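Local structure of hypothetical protein XCC3642 (Xanthomonas campestris pv. campestris, 2E12) at residues V31-D36 against L67-L72; P49-Y54 against I81-I86; T53-D56 against R60-S63. The protein is of unknown function but adopts a novel variant of the Sm-like motif, a fold often found in RNA-binding proteins. All blocks are in the same frame, centred on the assembly; numbering follows the deposited sequence.

Interaction 1 of 3, residues V31-D36 against L67-L72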
ATOM      1  N   VAL A  31     -14.648 -12.396  -3.498  1.00  6.58           N
ATOM      2  CA  VAL A  31     -13.228 -12.697  -3.486  1.00  6.58           C
ATOM      3  C   VAL A  31     -12.908 -13.936  -2.667  1.00  6.58           C
ATOM      4  O   VAL A  31     -13.762 -14.470  -1.955  1.00  6.58           O
ATOM      5  CB  VAL A  31     -12.431 -11.519  -2.890  1.00  6.58           C
ATOM      6  CG1 VAL A  31     -12.706 -10.246  -3.673  1.00 17.56           C
ATOM      7  CG2 VAL A  31     -12.822 -11.326  -1.433  1.00 17.56           C
ATOM      8  N   ARG A  32     -11.676 -14.404  -2.806  1.00  6.58           N
ATOM      9  CA  ARG A  32     -11.194 -15.548  -2.042  1.00  6.58           C
ATOM     10  C   ARG A  32     -10.007 -14.938  -1.321  1.00  6.58           C
ATOM     11  O   ARG A  32      -9.191 -14.250  -1.940  1.00  6.58           O
ATOM     12  CB  ARG A  32     -10.733 -16.678  -2.956  1.00  6.58           C
ATOM     13  CG  ARG A  32     -10.885 -18.074  -2.362  1.00 17.56           C
ATOM     14  CD  ARG A  32     -10.911 -19.123  -3.475  1.00 28.54           C
ATOM     15  NE  ARG A  32      -9.867 -18.894  -4.473  1.00 39.52           N
ATOM     16  CZ  ARG A  32      -8.561 -18.945  -4.222  1.00 50.50           C
ATOM     17  NH1 ARG A  32      -8.124 -19.221  -3.000  1.00 61.48           N
ATOM     18  NH2 ARG A  32      -7.690 -18.709  -5.193  1.00 61.48           N
ATOM     19  N   ILE A  33      -9.917 -15.185  -0.020  1.00  6.58           N
ATOM     20  CA  ILE A  33      -8.860 -14.611   0.798  1.00  6.58           C
ATOM     21  C   ILE A  33      -7.897 -15.621   1.402  1.00  6.58           C
ATOM     22  O   ILE A  33      -8.314 -16.677   1.860  1.00  6.58           O
ATOM     23  CB  ILE A  33      -9.489 -13.809   1.949  1.00  6.58           C
ATOM     24  CG1 ILE A  33     -10.465 -12.777   1.372  1.00 17.56           C
ATOM     25  CG2 ILE A  33      -8.405 -13.138   2.785  1.00 17.56           C
ATOM     26  CD1 ILE A  33     -11.291 -12.058   2.421  1.00 28.54           C
ATOM     27  N   GLU A  34      -6.609 -15.282   1.394  1.00  6.58           N
ATOM     28  CA  GLU A  34      -5.584 -16.133   1.992  1.00  6.58           C
ATOM     29  C   GLU A  34      -5.228 -15.518   3.351  1.00  6.58           C
ATOM     30  O   GLU A  34      -4.861 -14.343   3.425  1.00  6.58           O
ATOM     31  CB  GLU A  34      -4.330 -16.203   1.109  1.00  6.58           C
ATOM     32  CG  GLU A  34      -4.536 -16.901  -0.233  1.00 17.56           C
ATOM     33  CD  GLU A  34      -3.221 -17.240  -0.925  1.00 28.54           C
ATOM     34  OE1 GLU A  34      -3.250 -17.693  -2.092  1.00 39.52           O
ATOM     35  OE2 GLU A  34      -2.155 -17.058  -0.296  1.00 39.52           O
ATOM     36  N   LEU A  35      -5.341 -16.319   4.412  1.00  6.58           N
ATOM     37  CA  LEU A  35      -5.055 -15.891   5.787  1.00  6.58           C
ATOM     38  C   LEU A  35      -3.719 -16.449   6.280  1.00  6.58           C
ATOM     39  O   LEU A  35      -3.287 -17.502   5.825  1.00  6.58           O
ATOM     40  CB  LEU A  35      -6.176 -16.363   6.715  1.00  6.58           C
ATOM     41  CG  LEU A  35      -7.582 -15.827   6.427  1.00 17.56           C
ATOM     42  CD1 LEU A  35      -8.612 -16.679   7.136  1.00 28.54           C
ATOM     43  CD2 LEU A  35      -7.680 -14.374   6.861  1.00 28.54           C
ATOM     44  N   ASP A  36      -3.090 -15.761   7.235  1.00  6.58           N
ATOM     45  CA  ASP A  36      -1.784 -16.183   7.763  1.00  6.58           C
ATOM     46  C   ASP A  36      -1.744 -17.442   8.635  1.00  6.58           C
ATOM     47  O   ASP A  36      -0.693 -17.796   9.163  1.00  6.58           O
ATOM     48  CB  ASP A  36      -1.112 -15.019   8.512  1.00  6.58           C
ATOM     49  CG  ASP A  36      -1.844 -14.625   9.786  1.00 17.56           C
ATOM     50  OD1 ASP A  36      -2.812 -15.308  10.166  1.00 28.54           O
ATOM     51  OD2 ASP A  36      -1.438 -13.626  10.417  1.00 28.54           O
ATOM     52  N   LEU A  67     -13.156  -6.853   8.865  1.00  2.75           N
ATOM     53  CA  LEU A  67     -13.812  -7.253   7.621  1.00  2.75           C
ATOM     54  C   LEU A  67     -14.925  -8.258   7.897  1.00  2.75           C
ATOM     55  O   LEU A  67     -14.753  -9.192   8.683  1.00  6.58           O
ATOM     56  CB  LEU A  67     -12.787  -7.898   6.688  1.00  2.75           C
ATOM     57  CG  LEU A  67     -13.225  -8.545   5.373  1.00  2.75           C
ATOM     58  CD1 LEU A  67     -13.713  -7.486   4.413  1.00  2.75           C
ATOM     59  CD2 LEU A  67     -12.048  -9.292   4.763  1.00  2.75           C
ATOM     60  N   ARG A  68     -16.068  -8.035   7.258  1.00  2.75           N
ATOM     61  CA  ARG A  68     -17.222  -8.912   7.380  1.00  2.75           C
ATOM     62  C   ARG A  68     -17.463  -9.542   6.011  1.00  2.75           C
ATOM     63  O   ARG A  68     -17.532  -8.841   4.996  1.00  6.58           O
ATOM     64  CB  ARG A  68     -18.467  -8.123   7.800  1.00  2.75           C
ATOM     65  CG  ARG A  68     -19.723  -8.977   7.946  1.00  2.75           C
ATOM     66  CD  ARG A  68     -20.964  -8.099   8.148  1.00  2.75           C
ATOM     67  NE  ARG A  68     -22.095  -8.563   7.357  1.00  2.75           N
ATOM     68  CZ  ARG A  68     -23.234  -7.897   7.201  1.00  2.75           C
ATOM     69  NH1 ARG A  68     -23.419  -6.716   7.788  1.00  2.75           N
ATOM     70  NH2 ARG A  68     -24.181  -8.400   6.426  1.00  2.75           N
ATOM     71  N   ILE A  69     -17.572 -10.865   5.984  1.00  2.75           N
ATOM     72  CA  ILE A  69     -17.809 -11.598   4.748  1.00  2.75           C
ATOM     73  C   ILE A  69     -19.108 -12.364   4.949  1.00  2.75           C
ATOM     74  O   ILE A  69     -19.299 -12.986   5.989  1.00  6.58           O
ATOM     75  CB  ILE A  69     -16.684 -12.635   4.480  1.00  2.75           C
ATOM     76  CG1 ILE A  69     -15.326 -11.950   4.527  1.00  2.75           C
ATOM     77  CG2 ILE A  69     -16.884 -13.311   3.121  1.00  2.75           C
ATOM     78  CD1 ILE A  69     -15.211 -10.807   3.543  1.00  2.75           C
ATOM     79  N   ASP A  70     -19.998 -12.306   3.968  1.00  2.75           N
ATOM     80  CA  ASP A  70     -21.244 -13.046   4.046  1.00  2.75           C
ATOM     81  C   ASP A  70     -21.262 -13.985   2.858  1.00  2.75           C
ATOM     82  O   ASP A  70     -20.434 -13.891   1.958  1.00  6.58           O
ATOM     83  CB  ASP A  70     -22.477 -12.153   3.915  1.00  2.75           C
ATOM     84  CG  ASP A  70     -22.414 -10.905   4.757  1.00  2.75           C
ATOM     85  OD1 ASP A  70     -21.762 -10.901   5.826  1.00  2.75           O
ATOM     86  OD2 ASP A  70     -23.051  -9.915   4.340  1.00  2.75           O
ATOM     87  N   HIS A  71     -22.213 -14.903   2.861  1.00  2.75           N
ATOM     88  CA  HIS A  71     -22.382 -15.812   1.742  1.00  2.75           C
ATOM     89  C   HIS A  71     -23.727 -16.490   1.797  1.00  2.75           C
ATOM     90  O   HIS A  71     -24.672 -15.968   2.406  1.00  2.75           O
ATOM     91  CB  HIS A  71     -21.270 -16.877   1.623  1.00  2.75           C
ATOM     92  CG  HIS A  71     -20.478 -17.115   2.872  1.00  2.75           C
ATOM     93  ND1 HIS A  71     -20.994 -16.940   4.139  1.00  2.75           N
ATOM     94  CD2 HIS A  71     -19.208 -17.557   3.042  1.00  2.75           C
ATOM     95  CE1 HIS A  71     -20.076 -17.257   5.034  1.00  2.75           C
ATOM     96  NE2 HIS A  71     -18.983 -17.634   4.395  1.00  2.75           N
ATOM     97  N   LEU A  72     -23.820 -17.646   1.153  1.00  6.58           N
ATOM     98  CA  LEU A  72     -25.060 -18.389   1.129  1.00  6.58           C
ATOM     99  C   LEU A  72     -24.844 -19.875   1.375  1.00  6.58           C
ATOM    100  O   LEU A  72     -25.204 -20.397   2.436  1.00  6.58           O
ATOM    101  CB  LEU A  72     -25.751 -18.189  -0.221  1.00  6.58           C
ATOM    102  CG  LEU A  72     -27.181 -18.734  -0.364  1.00 17.56           C
ATOM    103  CD1 LEU A  72     -27.173 -20.242  -0.583  1.00 28.54           C
ATOM    104  CD2 LEU A  72     -27.981 -18.357   0.878  1.00 28.54           C
TER

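Interaction 2 of 3, residues P49-Y54 against I81-I86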
ATOM      1  N   PRO A  49     -14.359  -2.265   3.959  1.00  6.58           N
ATOM      2  CA  PRO A  49     -13.766  -2.053   5.285  1.00  6.58           C
ATOM      3  C   PRO A  49     -12.964  -0.761   5.362  1.00  6.58           C
ATOM      4  O   PRO A  49     -12.632  -0.161   4.337  1.00  6.58           O
ATOM      5  CB  PRO A  49     -12.897  -3.290   5.469  1.00  6.58           C
ATOM      6  CG  PRO A  49     -12.430  -3.569   4.077  1.00 17.56           C
ATOM      7  CD  PRO A  49     -13.691  -3.377   3.258  1.00 28.54           C
ATOM      8  N   THR A  50     -12.659  -0.336   6.584  1.00  6.58           N
ATOM      9  CA  THR A  50     -11.900   0.892   6.793  1.00  6.58           C
ATOM     10  C   THR A  50     -10.790   0.643   7.802  1.00  6.58           C
ATOM     11  O   THR A  50     -10.957  -0.153   8.728  1.00  6.58           O
ATOM     12  CB  THR A  50     -12.808   2.005   7.343  1.00  6.58           C
ATOM     13  OG1 THR A  50     -13.275   1.634   8.645  1.00 17.56           O
ATOM     14  CG2 THR A  50     -14.007   2.213   6.427  1.00 17.56           C
ATOM     15  N   ILE A  51      -9.655   1.306   7.618  1.00  6.58           N
ATOM     16  CA  ILE A  51      -8.543   1.156   8.552  1.00  6.58           C
ATOM     17  C   ILE A  51      -8.739   2.218   9.630  1.00  6.58           C
ATOM     18  O   ILE A  51      -8.990   3.386   9.313  1.00  6.58           O
ATOM     19  CB  ILE A  51      -7.180   1.373   7.848  1.00  6.58           C
ATOM     20  CG1 ILE A  51      -7.026   0.375   6.695  1.00 17.56           C
ATOM     21  CG2 ILE A  51      -6.045   1.200   8.844  1.00 17.56           C
ATOM     22  CD1 ILE A  51      -7.137  -1.089   7.103  1.00 28.54           C
ATOM     23  N   GLN A  52      -8.657   1.810  10.897  1.00  6.58           N
ATOM     24  CA  GLN A  52      -8.854   2.729  12.017  1.00  6.58           C
ATOM     25  C   GLN A  52      -7.819   2.573  13.125  1.00  6.58           C
ATOM     26  O   GLN A  52      -6.917   1.738  13.048  1.00  6.58           O
ATOM     27  CB  GLN A  52     -10.233   2.515  12.638  1.00  6.58           C
ATOM     28  CG  GLN A  52     -11.396   2.551  11.671  1.00 17.56           C
ATOM     29  CD  GLN A  52     -12.668   1.991  12.280  1.00 28.54           C
ATOM     30  OE1 GLN A  52     -13.066   2.374  13.379  1.00 39.52           O
ATOM     31  NE2 GLN A  52     -13.315   1.083  11.563  1.00 39.52           N
ATOM     32  N   THR A  53      -7.983   3.386  14.165  1.00  6.58           N
ATOM     33  CA  THR A  53      -7.109   3.370  15.342  1.00  6.58           C
ATOM     34  C   THR A  53      -7.762   2.597  16.496  1.00  6.58           C
ATOM     35  O   THR A  53      -8.935   2.808  16.826  1.00  6.58           O
ATOM     36  CB  THR A  53      -6.816   4.799  15.834  1.00  6.58           C
ATOM     37  OG1 THR A  53      -6.222   5.563  14.777  1.00 17.56           O
ATOM     38  CG2 THR A  53      -5.875   4.759  17.028  1.00 17.56           C
ATOM     39  N   TYR A  54      -6.991   1.721  17.129  1.00  6.58           N
ATOM     40  CA  TYR A  54      -7.493   0.916  18.253  1.00  6.58           C
ATOM     41  C   TYR A  54      -6.433   0.859  19.347  1.00  6.58           C
ATOM     42  O   TYR A  54      -5.346   1.403  19.181  1.00  6.58           O
ATOM     43  CB  TYR A  54      -7.781  -0.519  17.794  1.00  6.58           C
ATOM     44  CG  TYR A  54      -8.860  -0.670  16.738  1.00 17.56           C
ATOM     45  CD1 TYR A  54     -10.209  -0.674  17.087  1.00 28.54           C
ATOM     46  CD2 TYR A  54      -8.527  -0.843  15.394  1.00 28.54           C
ATOM     47  CE1 TYR A  54     -11.199  -0.853  16.124  1.00 39.52           C
ATOM     48  CE2 TYR A  54      -9.506  -1.019  14.427  1.00 39.52           C
ATOM     49  CZ  TYR A  54     -10.839  -1.024  14.797  1.00 50.50           C
ATOM     50  OH  TYR A  54     -11.811  -1.207  13.841  1.00 61.48           O
ATOM     51  N   ILE A  81     -13.456 -10.851  10.526  1.00  6.58           N
ATOM     52  CA  ILE A  81     -12.037 -11.149  10.678  1.00  6.58           C
ATOM     53  C   ILE A  81     -11.231  -9.863  10.803  1.00  6.58           C
ATOM     54  O   ILE A  81     -11.611  -8.839  10.240  1.00  6.58           O
ATOM     55  CB  ILE A  81     -11.508 -11.918   9.451  1.00  6.58           C
ATOM     56  CG1 ILE A  81     -12.248 -13.248   9.304  1.00 17.56           C
ATOM     57  CG2 ILE A  81     -10.009 -12.140   9.578  1.00 17.56           C
ATOM     58  CD1 ILE A  81     -11.783 -14.084   8.121  1.00 28.54           C
ATOM     59  N   TRP A  82     -10.135  -9.906  11.551  1.00  6.58           N
ATOM     60  CA  TRP A  82      -9.285  -8.730  11.660  1.00  6.58           C
ATOM     61  C   TRP A  82      -8.375  -8.813  10.438  1.00  6.58           C
ATOM     62  O   TRP A  82      -7.826  -9.874  10.133  1.00  6.58           O
ATOM     63  CB  TRP A  82      -8.475  -8.739  12.962  1.00  6.58           C
ATOM     64  CG  TRP A  82      -9.328  -8.510  14.175  1.00 17.56           C
ATOM     65  CD1 TRP A  82      -9.930  -9.460  14.944  1.00 28.54           C
ATOM     66  CD2 TRP A  82      -9.735  -7.245  14.710  1.00 28.54           C
ATOM     67  NE1 TRP A  82     -10.688  -8.869  15.926  1.00 39.52           N
ATOM     68  CE2 TRP A  82     -10.587  -7.509  15.807  1.00 39.52           C
ATOM     69  CE3 TRP A  82      -9.464  -5.913  14.370  1.00 39.52           C
ATOM     70  CZ2 TRP A  82     -11.173  -6.488  16.567  1.00 50.50           C
ATOM     71  CZ3 TRP A  82     -10.048  -4.895  15.125  1.00 50.50           C
ATOM     72  CH2 TRP A  82     -10.893  -5.193  16.212  1.00 61.48           C
ATOM     73  N   MET A  83      -8.236  -7.694   9.734  1.00  6.58           N
ATOM     74  CA  MET A  83      -7.456  -7.651   8.500  1.00  6.58           C
ATOM     75  C   MET A  83      -5.947  -7.897   8.546  1.00  6.58           C
ATOM     76  O   MET A  83      -5.354  -8.208   7.515  1.00  6.58           O
ATOM     77  CB  MET A  83      -7.760  -6.342   7.765  1.00  6.58           C
ATOM     78  CG  MET A  83      -9.126  -6.359   7.079  1.00 17.56           C
ATOM     79  SD  MET A  83      -9.777  -4.722   6.664  1.00 28.54           S
ATOM     80  CE  MET A  83      -8.955  -4.412   5.105  1.00 39.52           C
ATOM     81  N   ASP A  84      -5.317  -7.773   9.712  1.00  6.58           N
ATOM     82  CA  ASP A  84      -3.876  -8.029   9.793  1.00  6.58           C
ATOM     83  C   ASP A  84      -3.554  -9.510   9.562  1.00  6.58           C
ATOM     84  O   ASP A  84      -2.390  -9.898   9.461  1.00  6.58           O
ATOM     85  CB  ASP A  84      -3.319  -7.605  11.157  1.00  6.58           C
ATOM     86  CG  ASP A  84      -4.049  -8.251  12.325  1.00 17.56           C
ATOM     87  OD1 ASP A  84      -3.500  -8.232  13.448  1.00 28.54           O
ATOM     88  OD2 ASP A  84      -5.166  -8.769  12.128  1.00 28.54           O
ATOM     89  N   ARG A  85      -4.590 -10.333   9.474  1.00  6.58           N
ATOM     90  CA  ARG A  85      -4.422 -11.771   9.263  1.00  6.58           C
ATOM     91  C   ARG A  85      -4.367 -12.154   7.778  1.00  6.58           C
ATOM     92  O   ARG A  85      -4.104 -13.310   7.437  1.00  6.58           O
ATOM     93  CB  ARG A  85      -5.571 -12.528   9.934  1.00  6.58           C
ATOM     94  CG  ARG A  85      -5.841 -12.127  11.384  1.00 17.56           C
ATOM     95  CD  ARG A  85      -4.775 -12.639  12.360  1.00 28.54           C
ATOM     96  NE  ARG A  85      -3.455 -12.049  12.140  1.00 39.52           N
ATOM     97  CZ  ARG A  85      -2.381 -12.325  12.875  1.00 50.50           C
ATOM     98  NH1 ARG A  85      -2.466 -13.183  13.883  1.00 61.48           N
ATOM     99  NH2 ARG A  85      -1.221 -11.744  12.603  1.00 61.48           N
ATOM    100  N   ILE A  86      -4.608 -11.187   6.898  1.00  2.75           N
ATOM    101  CA  ILE A  86      -4.617 -11.444   5.454  1.00  2.75           C
ATOM    102  C   ILE A  86      -3.260 -11.471   4.775  1.00  2.75           C
ATOM    103  O   ILE A  86      -2.415 -10.625   5.034  1.00  6.58           O
ATOM    104  CB  ILE A  86      -5.495 -10.414   4.714  1.00  2.75           C
ATOM    105  CG1 ILE A  86      -6.956 -10.632   5.120  1.00  2.75           C
ATOM    106  CG2 ILE A  86      -5.276 -10.527   3.194  1.00  2.75           C
ATOM    107  CD1 ILE A  86      -7.934  -9.601   4.595  1.00  2.75           C
TER

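Interaction 3 of 3, residues T53-D56 against R60-S63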
ATOM      1  N   THR A  53      -7.983   3.386  14.165  1.00  6.58           N
ATOM      2  CA  THR A  53      -7.109   3.370  15.342  1.00  6.58           C
ATOM      3  C   THR A  53      -7.762   2.597  16.496  1.00  6.58           C
ATOM      4  O   THR A  53      -8.935   2.808  16.826  1.00  6.58           O
ATOM      5  CB  THR A  53      -6.816   4.799  15.834  1.00  6.58           C
ATOM      6  OG1 THR A  53      -6.222   5.563  14.777  1.00 17.56           O
ATOM      7  CG2 THR A  53      -5.875   4.759  17.028  1.00 17.56           C
ATOM      8  N   TYR A  54      -6.991   1.721  17.129  1.00  6.58           N
ATOM      9  CA  TYR A  54      -7.493   0.916  18.253  1.00  6.58           C
ATOM     10  C   TYR A  54      -6.433   0.859  19.347  1.00  6.58           C
ATOM     11  O   TYR A  54      -5.346   1.403  19.181  1.00  6.58           O
ATOM     12  CB  TYR A  54      -7.781  -0.519  17.794  1.00  6.58           C
ATOM     13  CG  TYR A  54      -8.860  -0.670  16.738  1.00 17.56           C
ATOM     14  CD1 TYR A  54     -10.209  -0.674  17.087  1.00 28.54           C
ATOM     15  CD2 TYR A  54      -8.527  -0.843  15.394  1.00 28.54           C
ATOM     16  CE1 TYR A  54     -11.199  -0.853  16.124  1.00 39.52           C
ATOM     17  CE2 TYR A  54      -9.506  -1.019  14.427  1.00 39.52           C
ATOM     18  CZ  TYR A  54     -10.839  -1.024  14.797  1.00 50.50           C
ATOM     19  OH  TYR A  54     -11.811  -1.207  13.841  1.00 61.48           O
ATOM     20  N   ARG A  55      -6.772   0.206  20.459  1.00  2.75           N
ATOM     21  CA  ARG A  55      -5.864  -0.007  21.593  1.00  2.75           C
ATOM     22  C   ARG A  55      -5.767  -1.506  21.852  1.00  2.75           C
ATOM     23  O   ARG A  55      -6.771  -2.228  21.751  1.00  2.75           O
ATOM     24  CB  ARG A  55      -6.385   0.592  22.909  1.00  2.75           C
ATOM     25  CG  ARG A  55      -6.262   2.075  23.092  1.00  2.75           C
ATOM     26  CD  ARG A  55      -6.486   2.382  24.572  1.00  2.75           C
ATOM     27  NE  ARG A  55      -6.703   3.798  24.841  1.00  2.75           N
ATOM     28  CZ  ARG A  55      -7.033   4.290  26.027  1.00  2.75           C
ATOM     29  NH1 ARG A  55      -7.177   3.480  27.068  1.00  2.75           N
ATOM     30  NH2 ARG A  55      -7.266   5.589  26.166  1.00  2.75           N
ATOM     31  N   ASP A  56      -4.574  -1.975  22.205  1.00  2.75           N
ATOM     32  CA  ASP A  56      -4.426  -3.381  22.554  1.00  2.75           C
ATOM     33  C   ASP A  56      -4.523  -3.473  24.082  1.00  2.75           C
ATOM     34  O   ASP A  56      -4.738  -2.463  24.762  1.00  2.75           O
ATOM     35  CB  ASP A  56      -3.095  -3.964  22.058  1.00  2.75           C
ATOM     36  CG  ASP A  56      -1.880  -3.145  22.482  1.00  2.75           C
ATOM     37  OD1 ASP A  56      -1.899  -2.498  23.549  1.00  2.75           O
ATOM     38  OD2 ASP A  56      -0.876  -3.179  21.743  1.00  2.75           O
ATOM     39  N   ARG A  60      -1.657   0.245  24.061  1.00  2.75           N
ATOM     40  CA  ARG A  60      -0.909   0.917  22.993  1.00  2.75           C
ATOM     41  C   ARG A  60      -1.829   1.138  21.769  1.00  2.75           C
ATOM     42  O   ARG A  60      -2.604   0.249  21.408  1.00  2.75           O
ATOM     43  CB  ARG A  60       0.311   0.066  22.573  1.00  2.75           C
ATOM     44  CG  ARG A  60       1.185  -0.460  23.732  1.00  2.75           C
ATOM     45  CD  ARG A  60       2.265  -1.426  23.197  1.00  2.75           C
ATOM     46  NE  ARG A  60       3.193  -1.938  24.216  1.00  2.75           N
ATOM     47  CZ  ARG A  60       4.092  -1.197  24.856  1.00  2.75           C
ATOM     48  NH1 ARG A  60       4.202   0.101  24.592  1.00  2.75           N
ATOM     49  NH2 ARG A  60       4.871  -1.748  25.777  1.00  2.75           N
ATOM     50  N   GLU A  61      -1.738   2.308  21.134  1.00  2.75           N
ATOM     51  CA  GLU A  61      -2.569   2.644  19.963  1.00  2.75           C
ATOM     52  C   GLU A  61      -1.907   2.346  18.607  1.00  2.75           C
ATOM     53  O   GLU A  61      -0.702   2.551  18.432  1.00  2.75           O
ATOM     54  CB  GLU A  61      -2.956   4.122  20.003  1.00  2.75           C
ATOM     55  CG  GLU A  61      -3.820   4.496  21.179  1.00  2.75           C
ATOM     56  CD  GLU A  61      -4.472   5.858  21.011  1.00  2.75           C
ATOM     57  OE1 GLU A  61      -5.569   6.036  21.575  1.00  2.75           O
ATOM     58  OE2 GLU A  61      -3.900   6.742  20.324  1.00  2.75           O
ATOM     59  N   GLY A  62      -2.708   1.886  17.648  1.00  2.75           N
ATOM     60  CA  GLY A  62      -2.175   1.561  16.329  1.00  2.75           C
ATOM     61  C   GLY A  62      -3.273   1.317  15.302  1.00  2.75           C
ATOM     62  O   GLY A  62      -4.455   1.467  15.606  1.00  2.75           O
ATOM     63  N   SER A  63      -2.892   0.932  14.088  1.00  2.75           N
ATOM     64  CA  SER A  63      -3.876   0.702  13.038  1.00  2.75           C
ATOM     65  C   SER A  63      -4.244  -0.757  12.811  1.00  2.75           C
ATOM     66  O   SER A  63      -3.470  -1.663  13.100  1.00  2.75           O
ATOM     67  CB  SER A  63      -3.384   1.307  11.724  1.00  2.75           C
ATOM     68  OG  SER A  63      -3.311   2.716  11.828  1.00  2.75           O
TER

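Interaction 1 of 3, residues V31-D36 against L67-L72
I33 sets its CD1 methyl against the CD2 branch of L67, the two side chains meeting tip to tip with I33 CD1 and L67 CD2 3.7 Å apart. The same methyl is flanked more loosely by the end of I69, I33 CD1 lying 4.3 Å from I69 CD1, so one isoleucine tip faces two residues that share a face of strand 61-70. L67 holds its CG opposite the backbone N (chi1 174°), and this extends the branch across to I33. The strands belong to different antiparallel sheets of this Sm-like fold, and the meeting is one of side-chain ends across the layer between them. I86 and I41, from the two strands that border 30-35, also touch this cluster, while L25 and P49 pack on L67. On the other face of strand 61-70, R68 grips D70 side-on: R68 NE meets the syn lone pair of D70 OD1 almost in the guanidinium plane at 2.8 Å, and R68 NH2 reaches D70 OD2 from a tilted position. Charge is thus kept on one face of the strand and hydrocarbon on the other, and the two sheets are joined here by buried aliphatic packing, with no polar pairing between the segments.

Interaction 2 of 3, residues P49-Y54 against I81-I86
M83 sets its thioether against the CB-CG edge of P49, and this is the tight part of the contact: M83 SD sits 3.6 Å from P49 CB, and M83 CE 3.7 Å from P49 CG. The two side chains cross at about a right angle. A bend at chi3 (84°) brings the methionine methyl to that edge beside the sulfur, and M83 CE also comes within 4.3 Å of I51 CD1, a looser touch. All of this is apolar and largely buried. At the partly exposed W82 the packing thins to a single T-shaped aromatic pair with the buried Y54. W82 presents the edge of its six-membered ring to a face of Y54, with planes at 83° and centroids 5.4 Å apart; W82 CZ3 stands 4.0 Å from Y54 CZ, above the ring but offset toward its rim. The phenol oxygen is hydrogen-bonded to Q66 NE2 of strand 61-70. On the outer side, Q52 NE2 turns back to T50 OG1, 3.0 Å away, in a bent bond that stays within its own segment. The contact is core packing between the outer strands 44-55 and 79-82 of one sheet of the Sm-like fold; the side chains meet over the middle strand 61-70, where W82 touches N64 and Q66. Helix 12-23 closes the inner side, with V22 against both I51 and M83 and L18 against I51.

Interaction 3 of 3, residues T53-D56 against R60-S63
Y54 and G62 form the hydrogen-bonded pair of an antiparallel beta hairpin, the end of strands 44-55 and 61-70 next to their connecting turn. Two backbone bonds join them: Y54 N to G62 O at 3.0 Å, and G62 N to Y54 O at 3.1 Å. Nearer the turn, D56 N donates to R60 O. Non-hydrogen-bonded pairs flank the central one, T53 with S63 and R55 with E61, and CA-H...O contacts add to the backbone bonds: T53 CA lies 3.3 Å from G62 O and E61 CA 3.1 Å from Y54 O, with R55 CA and R60 O in a like contact. The side chains of T53, R55, E61 and S63 share one face of the hairpin, whereas Y54 goes to the other, where G62 adds no side chain beside it. Among the charged groups, R55 and E61 cross at a slant, R55 CG 3.9 Å from E61 CG. Their polar ends stop short of a salt bridge, R55 NE and E61 OE1 being 4.1 Å apart; R55 NH1 instead makes a salt bridge to E59. R60 NE is hydrogen-bonded to Q58 OE1 in the turn. D56 closes the end with its carboxylate: chi1 of 52° sets CG between the backbone N and the carbonyl carbon, bringing D56 OD1 to 2.8 Å from R60 N, whose N-H approaches from above the carboxylate plane.

Strand 61-70 ties the three contacts together. Interaction 3 pairs its first residues with strand 44-55, interaction 1 packs its far end against the other sheet, and interaction 2 passes over its middle. Interactions 1 and 3 lie on opposite sides of the chain's centre, with their own centres about 23 Å apart. Interaction 2 is about 13 Å from interaction 1 and about 11 Å from interaction 3, with which it shares T53 and Y54. Interactions 1 and 2 touch directly. Along strands 30-35 and 86-91 of one sheet, D36 OD2 makes a salt bridge to R85 NH2 at 2.9 Å and I33 CG2 packs 3.7 Å from I86 CG1; in the other, L67 O and I81 N, 2.8 Å apart, are probably hydrogen-bonded.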